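Local coordinates for regulatory protein YycH-like domain-containing protein (Eubacterium rectale, PDB 5COZ) that is of unknown function but has a YycH-like regulatory domain and, in the natural protein, a predicted lipoprotein signal, consistent with a membrane-attached role, at residues L83-N88 against A176-I181; S97-S100 against E105-L108; Q115-I120 against L126-D131; T235-Q240 against P260-V265; L244-D249 against S254-P259. All blocks are in the same frame, centred on the assembly; numbering follows the deposited sequence. Where two conformers were deposited one is given.

Contact 1 (L83-N88 against A176-I181)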
# COMPACT_ATOMS: atom_id res chain seq x y z
N LEU A 83 9.36 0.94 18.16
CA LEU A 83 8.68 2.15 17.68
C LEU A 83 9.14 3.39 18.42
O LEU A 83 9.27 4.45 17.81
CB LEU A 83 7.16 2.01 17.81
CG LEU A 83 6.55 0.92 16.93
CD1 LEU A 83 5.11 0.69 17.32
CD2 LEU A 83 6.65 1.27 15.44
N ALA A 84 9.37 3.29 19.75
CA ALA A 84 9.86 4.41 20.55
C ALA A 84 11.26 4.83 20.09
O ALA A 84 11.52 6.04 20.06
CB ALA A 84 9.88 4.02 22.04
N LYS A 85 12.12 3.87 19.71
CA LYS A 85 13.47 4.20 19.19
C LYS A 85 13.33 5.01 17.89
O LYS A 85 13.95 6.07 17.72
CB LYS A 85 14.29 2.92 18.96
CG LYS A 85 15.73 3.18 18.50
CD LYS A 85 16.33 1.96 17.83
CE LYS A 85 17.71 2.20 17.24
NZ LYS A 85 17.65 3.00 15.99
N ALA A 86 12.45 4.54 16.99
CA ALA A 86 12.22 5.19 15.70
C ALA A 86 11.79 6.66 15.83
O ALA A 86 12.37 7.51 15.15
CB ALA A 86 11.17 4.41 14.92
N ILE A 87 10.81 6.99 16.69
CA ILE A 87 10.32 8.37 16.81
C ILE A 87 11.03 9.16 17.92
O ILE A 87 10.63 10.29 18.19
CB ILE A 87 8.77 8.45 16.97
CG1 ILE A 87 8.28 7.80 18.31
CG2 ILE A 87 8.06 7.86 15.74
CD1 ILE A 87 6.89 8.24 18.74
N ASN A 88 12.03 8.56 18.57
CA ASN A 88 12.83 9.17 19.66
C ASN A 88 11.91 9.57 20.82
O ASN A 88 12.01 10.68 21.37
CB ASN A 88 13.67 10.37 19.15
CG ASN A 88 14.83 10.70 20.06
OD1 ASN A 88 15.50 9.81 20.61
ND2 ASN A 88 15.10 11.98 20.24
N ALA A 176 12.63 -0.77 8.71
CA ALA A 176 11.86 -1.98 8.46
C ALA A 176 12.64 -3.22 8.92
O ALA A 176 12.05 -4.15 9.46
CB ALA A 176 11.51 -2.09 6.97
N LYS A 177 13.99 -3.21 8.74
CA LYS A 177 14.84 -4.32 9.17
C LYS A 177 14.80 -4.43 10.70
O LYS A 177 14.63 -5.54 11.22
CB LYS A 177 16.27 -4.13 8.67
CG LYS A 177 17.20 -5.30 8.96
CD LYS A 177 18.60 -4.98 8.44
CE LYS A 177 19.65 -5.97 8.91
NZ LYS A 177 19.52 -7.28 8.21
N GLU A 178 14.94 -3.30 11.42
CA GLU A 178 14.85 -3.27 12.89
C GLU A 178 13.52 -3.81 13.38
O GLU A 178 13.46 -4.48 14.41
CB GLU A 178 14.95 -1.84 13.43
CG GLU A 178 16.27 -1.13 13.26
CD GLU A 178 16.27 0.34 13.64
OE1 GLU A 178 15.18 0.96 13.72
OE2 GLU A 178 17.37 0.88 13.86
N LEU A 179 12.44 -3.51 12.64
CA LEU A 179 11.10 -3.96 13.03
C LEU A 179 10.85 -5.43 12.69
O LEU A 179 9.80 -5.97 13.03
CB LEU A 179 10.05 -3.08 12.30
CG LEU A 179 9.87 -1.66 12.82
CD1 LEU A 179 9.00 -0.85 11.85
CD2 LEU A 179 9.28 -1.63 14.25
N GLU A 180 11.81 -6.05 11.95
CA GLU A 180 11.74 -7.44 11.53
C GLU A 180 10.55 -7.66 10.60
O GLU A 180 9.89 -8.70 10.64
CB GLU A 180 11.72 -8.42 12.73
CG GLU A 180 12.88 -8.19 13.69
CD GLU A 180 12.83 -9.02 14.96
OE1 GLU A 180 11.77 -9.03 15.63
OE2 GLU A 180 13.87 -9.60 15.33
N ILE A 181 10.33 -6.67 9.71
CA ILE A 181 9.27 -6.78 8.72
C ILE A 181 9.92 -6.91 7.36
O ILE A 181 10.53 -5.95 6.87
CB ILE A 181 8.29 -5.56 8.77
CG1 ILE A 181 7.69 -5.35 10.18
CG2 ILE A 181 7.17 -5.74 7.70
CD1 ILE A 181 6.90 -4.03 10.32
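Lys85 and Glu178 are joined by one salt bridge, NZ of Lys85 lying 3.0 Å from OE2 of Glu178. The ammonium reaches OE2 on its syn side but 30° out of the carboxylate plane, and OE1 of Glu178 stays 3.9 Å from NZ of Lys85, which leaves OE2 as the oxygen that takes the bond. The CE methylene of Lys85 comes within 3.6 Å of OE2 of Glu178. The lysine chain is extended until its last torsion, where a turn (chi4 -74°) swings NZ round to the glutamate; the two side chains meet at roughly a right angle. With an alanine in place of Glu178, the ammonium of Lys85 would probably lose this charged mate and be set free to swing.

On the sheet side of the ion pair, Leu83 and Leu179 touch by one methyl each, CD2 of Leu83 to CD2 of Leu179 at 4.1 Å, an ordinary van der Waals distance. Leu83 starts out pointing away from the other segment, and its branch brings CD2 back to it.

Both segments end their helices in the same way. Asn88 and Glu180 have positive phi and close Schellman motifs; in the second, Glu180 N bonds to Lys177 O at 3.0 Å and Ile181 N to Ala176 O at 3.1 Å. Helices 73-87 and 165-178 both pack on the antiparallel sheet: Leu83 rests on Ala127, Leu256 and Ile258 of strands 125-128 and 252-258, and Ile181 also reaches Ile258.

Contact 2 (S97-S100 against E105-L108)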
# COMPACT_ATOMS: atom_id res chain seq x y z
N SER A 97 -1.34 3.40 28.93
CA SER A 97 -2.73 3.05 29.16
C SER A 97 -3.07 1.81 28.37
O SER A 97 -2.35 1.42 27.44
CB SER A 97 -3.71 4.20 28.90
OG SER A 97 -3.52 4.77 27.63
N HIS A 98 -4.12 1.11 28.80
CA HIS A 98 -4.53 -0.14 28.20
C HIS A 98 -6.05 -0.33 28.29
O HIS A 98 -6.66 0.01 29.31
CB HIS A 98 -3.81 -1.30 28.93
CG HIS A 98 -4.38 -2.65 28.64
ND1 HIS A 98 -5.19 -3.30 29.57
CD2 HIS A 98 -4.30 -3.40 27.52
CE1 HIS A 98 -5.53 -4.44 28.99
NE2 HIS A 98 -5.05 -4.53 27.75
N ARG A 99 -6.65 -0.88 27.22
CA ARG A 99 -8.07 -1.24 27.13
C ARG A 99 -8.22 -2.59 26.49
O ARG A 99 -7.38 -2.98 25.67
CB ARG A 99 -8.87 -0.24 26.25
CG ARG A 99 -8.63 1.22 26.48
CD ARG A 99 -9.72 2.04 25.81
NE ARG A 99 -9.75 1.94 24.35
CZ ARG A 99 -9.01 2.68 23.53
NH1 ARG A 99 -8.08 3.49 24.03
NH2 ARG A 99 -9.17 2.59 22.22
N SER A 100 -9.33 -3.28 26.79
CA SER A 100 -9.72 -4.54 26.16
C SER A 100 -11.04 -4.31 25.47
O SER A 100 -11.98 -3.86 26.12
CB SER A 100 -9.84 -5.67 27.18
OG SER A 100 -8.66 -5.84 27.94
N GLU A 105 -6.72 -6.48 22.66
CA GLU A 105 -5.99 -5.64 23.61
C GLU A 105 -5.46 -4.40 22.91
O GLU A 105 -5.00 -4.49 21.78
CB GLU A 105 -4.82 -6.39 24.29
CG GLU A 105 -5.18 -7.71 24.96
CD GLU A 105 -6.36 -7.64 25.91
OE1 GLU A 105 -6.39 -6.70 26.73
OE2 GLU A 105 -7.27 -8.49 25.80
N ILE A 106 -5.58 -3.25 23.55
CA ILE A 106 -5.11 -1.97 22.99
C ILE A 106 -4.18 -1.33 24.01
O ILE A 106 -4.57 -1.13 25.16
CB ILE A 106 -6.33 -1.05 22.70
CG1 ILE A 106 -7.32 -1.72 21.70
CG2 ILE A 106 -5.90 0.37 22.23
CD1 ILE A 106 -8.76 -1.23 21.83
N TYR A 107 -2.93 -1.05 23.59
CA TYR A 107 -1.95 -0.41 24.45
C TYR A 107 -1.56 0.92 23.90
O TYR A 107 -1.29 1.03 22.70
CB TYR A 107 -0.69 -1.27 24.60
CG TYR A 107 -0.91 -2.52 25.40
CD1 TYR A 107 -0.72 -2.53 26.78
CD2 TYR A 107 -1.29 -3.70 24.78
CE1 TYR A 107 -0.88 -3.69 27.51
CE2 TYR A 107 -1.45 -4.88 25.51
CZ TYR A 107 -1.26 -4.86 26.88
OH TYR A 107 -1.41 -6.02 27.61
N LEU A 108 -1.49 1.91 24.77
CA LEU A 108 -1.10 3.26 24.40
C LEU A 108 0.01 3.78 25.25
O LEU A 108 0.03 3.54 26.47
CB LEU A 108 -2.30 4.24 24.53
CG LEU A 108 -3.63 3.81 23.87
CD1 LEU A 108 -4.69 4.86 24.08
CD2 LEU A 108 -3.48 3.60 22.39
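The beta hairpin of strands 95-101 and 104-111 is paired here by Ser97 with Leu108, His98 with Tyr107, Arg99 with Ile106 and Ser100 with Glu105. The short strand axes run 4.7 Å apart at 166°, so the pairing is antiparallel, and Ser97-Leu108 and Arg99-Ile106 are its hydrogen-bonded pairs. Ser97 N gives to Leu108 O at 2.8 Å, and Arg99 N to Ile106 O at 2.9 Å, each with its reciprocal bond.

On the face carrying His98, Ser100, Glu105 and Tyr107, the carboxylate of Glu105 gathers two donors. NE2 of His98 reaches OE1 of Glu105 at 2.7 Å, nearly in the imidazole plane and on the anti lone pair of the oxygen, while Ser100 OG gives to the same OE1 from the syn side, also at 2.7 Å. A bend at chi2 (-51°) turns the glutamate chain back toward these partners. The His98 ring lies beside Tyr107, with CD2 of His98 3.4 Å above the tyrosine plane and displaced toward its rim; the planes are 33° apart.

The opposite face holds Ser97, Arg99, Ile106 and Leu108. CG2 of Ile106 covers one face of the Arg99 guanidinium, and CD1 of Leu108 meets its edge, while Arg99 NE forms a salt bridge with Glu101.

Two donors converging on OE1 would be expected to favour the charged form of Glu105; the NE2 donor fixes a proton on that nitrogen but does not decide whether His98 is charged. Sharing one acceptor, the two bonds limit the rotation of histidine, serine and glutamate together.

Contact 3 (Q115-I120 against L126-D131)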
# COMPACT_ATOMS: atom_id res chain seq x y z
N GLN A 115 3.30 15.58 22.84
CA GLN A 115 2.16 15.07 22.07
C GLN A 115 2.60 13.90 21.16
O GLN A 115 1.90 13.57 20.22
CB GLN A 115 1.43 16.17 21.26
CG GLN A 115 0.90 17.32 22.13
CD GLN A 115 -0.59 17.26 22.29
OE1 GLN A 115 -1.13 16.50 23.11
NE2 GLN A 115 -1.30 18.08 21.53
N ASP A 116 3.74 13.24 21.49
CA ASP A 116 4.18 12.03 20.79
C ASP A 116 3.35 10.85 21.30
O ASP A 116 2.94 10.85 22.46
CB ASP A 116 5.67 11.74 21.07
CG ASP A 116 6.66 12.80 20.64
OD1 ASP A 116 6.47 13.39 19.58
OD2 ASP A 116 7.64 13.02 21.38
N SER A 117 3.10 9.86 20.44
CA SER A 117 2.32 8.73 20.91
C SER A 117 2.64 7.45 20.18
O SER A 117 3.11 7.47 19.04
CB SER A 117 0.82 8.99 20.79
OG SER A 117 0.39 8.99 19.45
N ILE A 118 2.39 6.33 20.87
CA ILE A 118 2.46 4.99 20.32
C ILE A 118 1.14 4.30 20.64
O ILE A 118 0.68 4.39 21.78
CB ILE A 118 3.67 4.19 20.82
CG1 ILE A 118 5.00 4.87 20.44
CG2 ILE A 118 3.62 2.71 20.32
CD1 ILE A 118 6.20 4.24 21.12
N ALA A 119 0.52 3.62 19.66
CA ALA A 119 -0.70 2.88 19.91
C ALA A 119 -0.55 1.54 19.25
O ALA A 119 -0.26 1.49 18.05
CB ALA A 119 -1.90 3.62 19.33
N ILE A 120 -0.77 0.46 20.00
CA ILE A 120 -0.65 -0.87 19.43
C ILE A 120 -1.96 -1.63 19.70
O ILE A 120 -2.38 -1.72 20.84
CB ILE A 120 0.58 -1.65 19.95
CG1 ILE A 120 1.87 -0.85 19.67
CG2 ILE A 120 0.64 -3.05 19.32
CD1 ILE A 120 3.11 -1.45 20.37
N LEU A 126 0.80 2.18 15.52
CA LEU A 126 1.08 3.52 15.02
C LEU A 126 1.94 4.29 16.00
O LEU A 126 1.55 4.45 17.15
CB LEU A 126 -0.24 4.29 14.78
CG LEU A 126 -0.12 5.78 14.33
CD1 LEU A 126 0.52 5.88 12.94
CD2 LEU A 126 -1.48 6.47 14.32
N ALA A 127 3.09 4.78 15.54
CA ALA A 127 3.94 5.68 16.32
C ALA A 127 3.99 7.02 15.59
O ALA A 127 4.16 7.05 14.37
CB ALA A 127 5.34 5.11 16.50
N GLU A 128 3.79 8.12 16.28
CA GLU A 128 3.84 9.41 15.59
C GLU A 128 4.22 10.54 16.50
O GLU A 128 3.93 10.52 17.69
CB GLU A 128 2.49 9.74 14.91
CG GLU A 128 1.29 9.82 15.84
CD GLU A 128 -0.08 9.92 15.19
OE1 GLU A 128 -0.17 9.87 13.94
OE2 GLU A 128 -1.06 10.05 15.94
N THR A 129 4.88 11.54 15.92
CA THR A 129 5.13 12.81 16.59
C THR A 129 3.95 13.69 16.27
O THR A 129 3.17 13.37 15.36
CB THR A 129 6.45 13.47 16.14
OG1 THR A 129 6.31 13.85 14.76
CG2 THR A 129 7.66 12.58 16.37
N HIS A 130 3.80 14.82 17.00
CA HIS A 130 2.71 15.73 16.70
C HIS A 130 2.82 16.26 15.24
O HIS A 130 1.84 16.25 14.51
CB HIS A 130 2.74 16.89 17.72
CG HIS A 130 1.74 17.97 17.44
ND1 HIS A 130 0.38 17.74 17.59
CD2 HIS A 130 1.93 19.23 17.01
CE1 HIS A 130 -0.21 18.88 17.25
NE2 HIS A 130 0.69 19.80 16.88
N ASP A 131 4.04 16.63 14.81
CA ASP A 131 4.25 17.11 13.44
C ASP A 131 3.98 15.99 12.39
O ASP A 131 3.38 16.25 11.35
CB ASP A 131 5.67 17.65 13.25
CG ASP A 131 5.98 18.93 14.02
OD1 ASP A 131 5.03 19.52 14.59
OD2 ASP A 131 7.16 19.34 14.04
O HOH W 1 5.55 15.68 19.00
O HOH W 2 -0.23 6.82 17.90
O HOH W 3 -1.06 11.05 18.42
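Leu126 opens the pairing with Ala119, Leu126 N bonding to Ala119 O at 2.8 Å and receiving Ala119 N in return. Leu126 O also takes a hydrogen bond from a water that is held by Ser117 OG. Next, Ala127 forms a non-hydrogen-bonded pair with Ile118, and its CB lies 4.0 Å from CG1 of Ile118. Glu128 returns to hydrogen-bonded pairing: its N meets Ser117 O at 2.9 Å, with the reciprocal bond equal. A second water links Ser117 OG to Glu128 OE2, 2.7 Å from each.

At Thr129 the strand gives way to a helix. Thr129 is the N-cap residue, its OG1 bonded to the backbone N of Gly132, while OD1 of Asp116 lies 3.4 Å from CB of Thr129. Asp116 and Gln115 form a G1 beta bulge against strand 104-111, and OD2 of Asp116 is bonded to Thr114. His130 then packs its CB 3.8 Å from CB of Gln115, and its N gives to a third water, 2.8 Å away, which in turn gives to OD1 of Asp116; NE2 of His130 bonds to Asp206.

Chemically, the hairpin is closed by direct backbone bonds, whereas its polar side chains are joined largely through water. The first turn of helix 130-137 is thereby coupled to Asp116 by a single bridging water.

Contact 4 (T235-Q240 against P260-V265)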
# COMPACT_ATOMS: atom_id res chain seq x y z
N THR A 235 -12.70 -10.78 -0.00
CA THR A 235 -11.69 -11.36 0.92
C THR A 235 -12.28 -12.06 2.13
O THR A 235 -11.57 -12.82 2.79
CB THR A 235 -10.75 -10.26 1.43
OG1 THR A 235 -11.53 -9.39 2.27
CG2 THR A 235 -10.11 -9.44 0.29
N GLY A 236 -13.53 -11.73 2.45
CA GLY A 236 -14.17 -12.34 3.61
C GLY A 236 -13.95 -11.58 4.91
O GLY A 236 -14.43 -12.01 5.94
N TYR A 237 -13.18 -10.47 4.89
CA TYR A 237 -12.94 -9.71 6.11
C TYR A 237 -12.66 -8.26 5.74
O TYR A 237 -12.66 -7.93 4.53
CB TYR A 237 -11.77 -10.33 6.91
CG TYR A 237 -10.39 -10.09 6.31
CD1 TYR A 237 -9.98 -10.75 5.16
CD2 TYR A 237 -9.49 -9.21 6.92
CE1 TYR A 237 -8.72 -10.52 4.60
CE2 TYR A 237 -8.22 -8.99 6.38
CZ TYR A 237 -7.85 -9.64 5.22
OH TYR A 237 -6.62 -9.40 4.65
N ALA A 238 -12.54 -7.37 6.74
CA ALA A 238 -12.25 -5.97 6.47
C ALA A 238 -10.77 -5.81 6.14
O ALA A 238 -9.97 -5.39 6.98
CB ALA A 238 -12.65 -5.11 7.67
N ASN A 239 -10.40 -6.20 4.90
CA ASN A 239 -9.00 -6.12 4.48
C ASN A 239 -8.63 -4.65 4.27
O ASN A 239 -9.50 -3.76 4.21
CB ASN A 239 -8.76 -6.92 3.19
CG ASN A 239 -9.59 -6.41 2.03
OD1 ASN A 239 -10.83 -6.53 2.03
ND2 ASN A 239 -8.95 -5.74 1.09
N GLN A 240 -7.34 -4.38 4.26
CA GLN A 240 -6.88 -3.03 4.01
C GLN A 240 -5.64 -3.06 3.18
O GLN A 240 -5.00 -4.11 3.03
CB GLN A 240 -6.63 -2.27 5.32
CG GLN A 240 -5.49 -2.82 6.10
CD GLN A 240 -5.57 -2.32 7.52
OE1 GLN A 240 -6.31 -2.87 8.35
NE2 GLN A 240 -4.77 -1.31 7.83
N PRO A 260 -1.73 -4.75 9.07
CA PRO A 260 -1.80 -6.16 9.51
C PRO A 260 -0.72 -7.00 8.88
O PRO A 260 -0.41 -6.87 7.68
CB PRO A 260 -3.18 -6.62 9.03
CG PRO A 260 -3.99 -5.32 8.94
CD PRO A 260 -2.99 -4.34 8.41
N LEU A 261 -0.11 -7.89 9.71
CA LEU A 261 0.95 -8.77 9.27
C LEU A 261 0.54 -10.19 9.48
O LEU A 261 -0.41 -10.46 10.23
CB LEU A 261 2.30 -8.49 9.95
CG LEU A 261 2.89 -7.09 9.75
CD1 LEU A 261 4.19 -6.95 10.56
CD2 LEU A 261 3.13 -6.78 8.25
N TYR A 262 1.20 -11.10 8.75
CA TYR A 262 0.81 -12.50 8.69
C TYR A 262 2.01 -13.40 8.77
O TYR A 262 3.10 -13.02 8.33
CB TYR A 262 0.05 -12.77 7.37
CG TYR A 262 -1.16 -11.87 7.23
CD1 TYR A 262 -2.37 -12.20 7.82
CD2 TYR A 262 -1.06 -10.64 6.57
CE1 TYR A 262 -3.47 -11.34 7.77
CE2 TYR A 262 -2.13 -9.74 6.56
CZ TYR A 262 -3.35 -10.11 7.13
OH TYR A 262 -4.46 -9.29 7.08
N ASP A 263 1.82 -14.59 9.36
CA ASP A 263 2.88 -15.59 9.51
C ASP A 263 2.53 -16.80 8.63
O ASP A 263 1.48 -17.40 8.80
CB ASP A 263 3.05 -16.00 10.99
CG ASP A 263 4.28 -16.85 11.26
OD1 ASP A 263 5.32 -16.55 10.69
OD2 ASP A 263 4.18 -17.83 12.03
N TRP A 264 3.43 -17.15 7.71
CA TRP A 264 3.22 -18.31 6.83
C TRP A 264 3.16 -19.61 7.63
O TRP A 264 4.11 -19.94 8.36
CB TRP A 264 4.35 -18.38 5.81
CG TRP A 264 4.15 -19.42 4.75
CD1 TRP A 264 4.53 -20.74 4.81
CD2 TRP A 264 3.61 -19.22 3.45
NE1 TRP A 264 4.23 -21.37 3.62
CE2 TRP A 264 3.67 -20.46 2.76
CE3 TRP A 264 3.09 -18.10 2.77
CZ2 TRP A 264 3.23 -20.60 1.44
CZ3 TRP A 264 2.66 -18.25 1.45
CH2 TRP A 264 2.75 -19.48 0.80
N VAL A 265 2.09 -20.40 7.43
CA VAL A 265 1.98 -21.66 8.16
C VAL A 265 2.35 -22.84 7.25
O VAL A 265 3.10 -23.74 7.66
CB VAL A 265 0.54 -21.81 8.72
CG1 VAL A 265 0.28 -23.22 9.31
CG2 VAL A 265 0.28 -20.73 9.77
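Tyr237 and Gln240 both place CG in the crowded position between backbone N and carbonyl carbon (chi1 73° and 67°), which brings their side chains toward Tyr262 and Pro260. Tyr262 arrives from the opposite direction. The two phenol oxygens lie 3.3 Å apart, Tyr237 OH to Tyr262 OH, and the second oxygen is also 3.8 Å from CE2 of Tyr237. Gln240, extended beyond CG, lays its amide on the proline: CD of Gln240 is 3.4 Å from CD of Pro260, and OE1 of Gln240 is 3.4 Å from CG of Pro260.

The Tyr237 ring has further supports. CB of Asn239 sits 3.5 Å above one of its faces, Thr235 O lies at its edge, and Tyr315 meets both Tyr237 and Tyr262 edge-to-face. A leucine in place of Tyr237 has no hydroxyl to set beside Tyr262 OH and would probably leave Tyr315 with Tyr262 but without the edge-to-face partner from this side.

Tyr237 N bonds nearly straight to Thr235 OG1 at 3.3 Å (171°), and Gly236 leaves helical angles with positive phi. An ST turn on Thr235, at the end of helix 232-235, and an inverse gamma turn centred on Ala238 shape the loop that packs on Pro260 and Tyr262, where the chain enters strand 262-272.

Contact 5 (L244-D249 against S254-P259)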
# COMPACT_ATOMS: atom_id res chain seq x y z
N LEU A 244 3.35 -0.38 4.75
CA LEU A 244 4.07 0.05 5.96
C LEU A 244 4.47 1.50 5.66
O LEU A 244 5.22 1.76 4.69
CB LEU A 244 5.29 -0.87 6.18
CG LEU A 244 6.33 -0.40 7.22
CD1 LEU A 244 5.75 -0.36 8.63
CD2 LEU A 244 7.61 -1.33 7.20
N VAL A 245 3.90 2.47 6.42
CA VAL A 245 4.12 3.89 6.16
C VAL A 245 5.20 4.42 7.09
O VAL A 245 5.06 4.29 8.31
CB VAL A 245 2.81 4.69 6.29
CG1 VAL A 245 3.05 6.15 5.89
CG2 VAL A 245 1.70 4.09 5.42
N ILE A 246 6.29 4.94 6.53
CA ILE A 246 7.38 5.50 7.34
C ILE A 246 7.63 6.90 6.84
O ILE A 246 8.03 7.09 5.69
CB ILE A 246 8.65 4.64 7.25
CG1 ILE A 246 8.34 3.12 7.47
CG2 ILE A 246 9.71 5.18 8.26
CD1 ILE A 246 9.63 2.17 7.57
N ALA A 247 7.37 7.88 7.70
CA ALA A 247 7.61 9.28 7.31
C ALA A 247 8.73 9.86 8.12
O ALA A 247 8.94 9.44 9.27
CB ALA A 247 6.36 10.11 7.51
N MSE A 248 9.44 10.84 7.55
CA MSE A 248 10.51 11.51 8.28
C MSE A 248 10.63 12.97 7.89
O MSE A 248 10.37 13.34 6.74
CB MSE A 248 11.84 10.80 8.08
CG MSE A 248 12.25 10.71 6.64
SE MSE A 248 13.61 9.39 6.34
CE MSE A 248 12.67 7.79 6.62
N ASP A 249 10.98 13.79 8.85
CA ASP A 249 11.17 15.22 8.66
C ASP A 249 12.59 15.52 9.15
O ASP A 249 13.37 14.59 9.41
CB ASP A 249 10.07 16.02 9.38
CG ASP A 249 9.91 15.73 10.86
OD1 ASP A 249 10.92 15.34 11.51
OD2 ASP A 249 8.80 15.96 11.38
N SER A 254 8.94 10.55 11.89
CA SER A 254 7.85 11.28 12.52
C SER A 254 6.53 10.52 12.51
O SER A 254 5.58 10.95 13.16
CB SER A 254 7.67 12.61 11.77
OG SER A 254 7.32 12.31 10.43
N PHE A 255 6.43 9.42 11.75
CA PHE A 255 5.19 8.67 11.61
C PHE A 255 5.52 7.28 11.13
O PHE A 255 6.29 7.13 10.18
CB PHE A 255 4.29 9.40 10.59
CG PHE A 255 2.91 8.82 10.39
CD1 PHE A 255 2.70 7.79 9.49
CD2 PHE A 255 1.81 9.37 11.04
CE1 PHE A 255 1.41 7.27 9.28
CE2 PHE A 255 0.53 8.86 10.82
CZ PHE A 255 0.34 7.84 9.92
N LEU A 256 4.98 6.25 11.82
CA LEU A 256 5.28 4.88 11.48
C LEU A 256 4.00 4.10 11.68
O LEU A 256 3.53 3.99 12.82
CB LEU A 256 6.43 4.38 12.39
CG LEU A 256 7.17 3.11 12.01
CD1 LEU A 256 7.65 3.16 10.65
CD2 LEU A 256 8.40 2.96 12.88
N ASP A 257 3.40 3.65 10.58
CA ASP A 257 2.13 2.93 10.65
C ASP A 257 2.31 1.53 10.09
O ASP A 257 2.67 1.36 8.91
CB ASP A 257 1.04 3.71 9.88
CG ASP A 257 -0.40 3.38 10.27
OD1 ASP A 257 -0.60 2.64 11.25
OD2 ASP A 257 -1.32 3.97 9.66
N ILE A 258 2.10 0.53 10.95
CA ILE A 258 2.27 -0.86 10.58
C ILE A 258 0.92 -1.46 10.28
O ILE A 258 0.03 -1.40 11.12
CB ILE A 258 2.97 -1.65 11.71
CG1 ILE A 258 4.31 -0.97 12.16
CG2 ILE A 258 3.23 -3.14 11.29
CD1 ILE A 258 4.99 -1.73 13.32
N PRO A 259 0.76 -2.01 9.07
CA PRO A 259 -0.51 -2.64 8.70
C PRO A 259 -0.61 -4.05 9.28
O PRO A 259 0.38 -4.57 9.84
CB PRO A 259 -0.39 -2.70 7.17
CG PRO A 259 1.07 -3.00 6.93
CD PRO A 259 1.79 -2.19 8.02
O HOH W 4 6.65 14.93 9.78
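Ile246 lies beside Leu256, both side chains pointing the same way, and every carbon beyond its CA meets the same methyl, CD1 of Leu256. Its CB is 3.8 Å from CD1 of Leu256. At the first branch, CG1 of Ile246 comes to 3.3 Å from that methyl, a close approach to be read with caution, and CG2 of Ile246 stands 3.7 Å from it. The tip, CD1 of Ile246, ends 3.8 Å from CD1 of Leu256. A chi1 of -48° sets CG1 anti to the carbonyl carbon of Ile246 and puts both branches around the leucine methyl.

This non-hydrogen-bonded pair is flanked by backbone-bonded ones. Val245 N bonds to Asp257 O, with its reciprocal, and Ala247 N to Phe255 O at 2.8 Å. Ser254 N then gives to Ala247 O from above the carbonyl plane; Ser254 and Phe255 both face Ala247, which makes a classic beta bulge. Beyond it a water spans Asp249 OD2 and Ser254 OG, while Asp249 OD1 bonds to the backbone N of Lys251. On the face of Val245, its CG1 meets CE1 of Phe255 at 3.9 Å.

The hairpin lies inside the sheet, strand 211-220 pairing with 244-249 and strand 125-128 with 252-258. Helix 73-87 covers Leu256 and Ile258 through Leu83, and helix 165-178 meets Leu244 and Met248, a selenomethionine, through Ala176 and Leu171.

Overall arrangement
Contacts 2, 3 and 5 belong to one antiparallel sheet: probable hydrogen bonds of 2.8 Å join contacts 2 and 3 (Ile120 N to Tyr107 O) and contacts 3 and 5 (Leu256 N to Ala127 O). Contact 1 packs against one face of this sheet, touching contact 3 through Leu83 and Ala127 and contact 5 through Leu83 and Leu256; its centre is 10 Å from that of contact 5. Contact 5 is nested in the loop that contact 4 closes; 260-265 continues from 254-259 into the mixed sheet, and its Leu261 touches Ile181 of contact 1. The sodium ion, bound at Gln208 and Asp210, is about 10 Å from the side chain of Asp249 in contact 5.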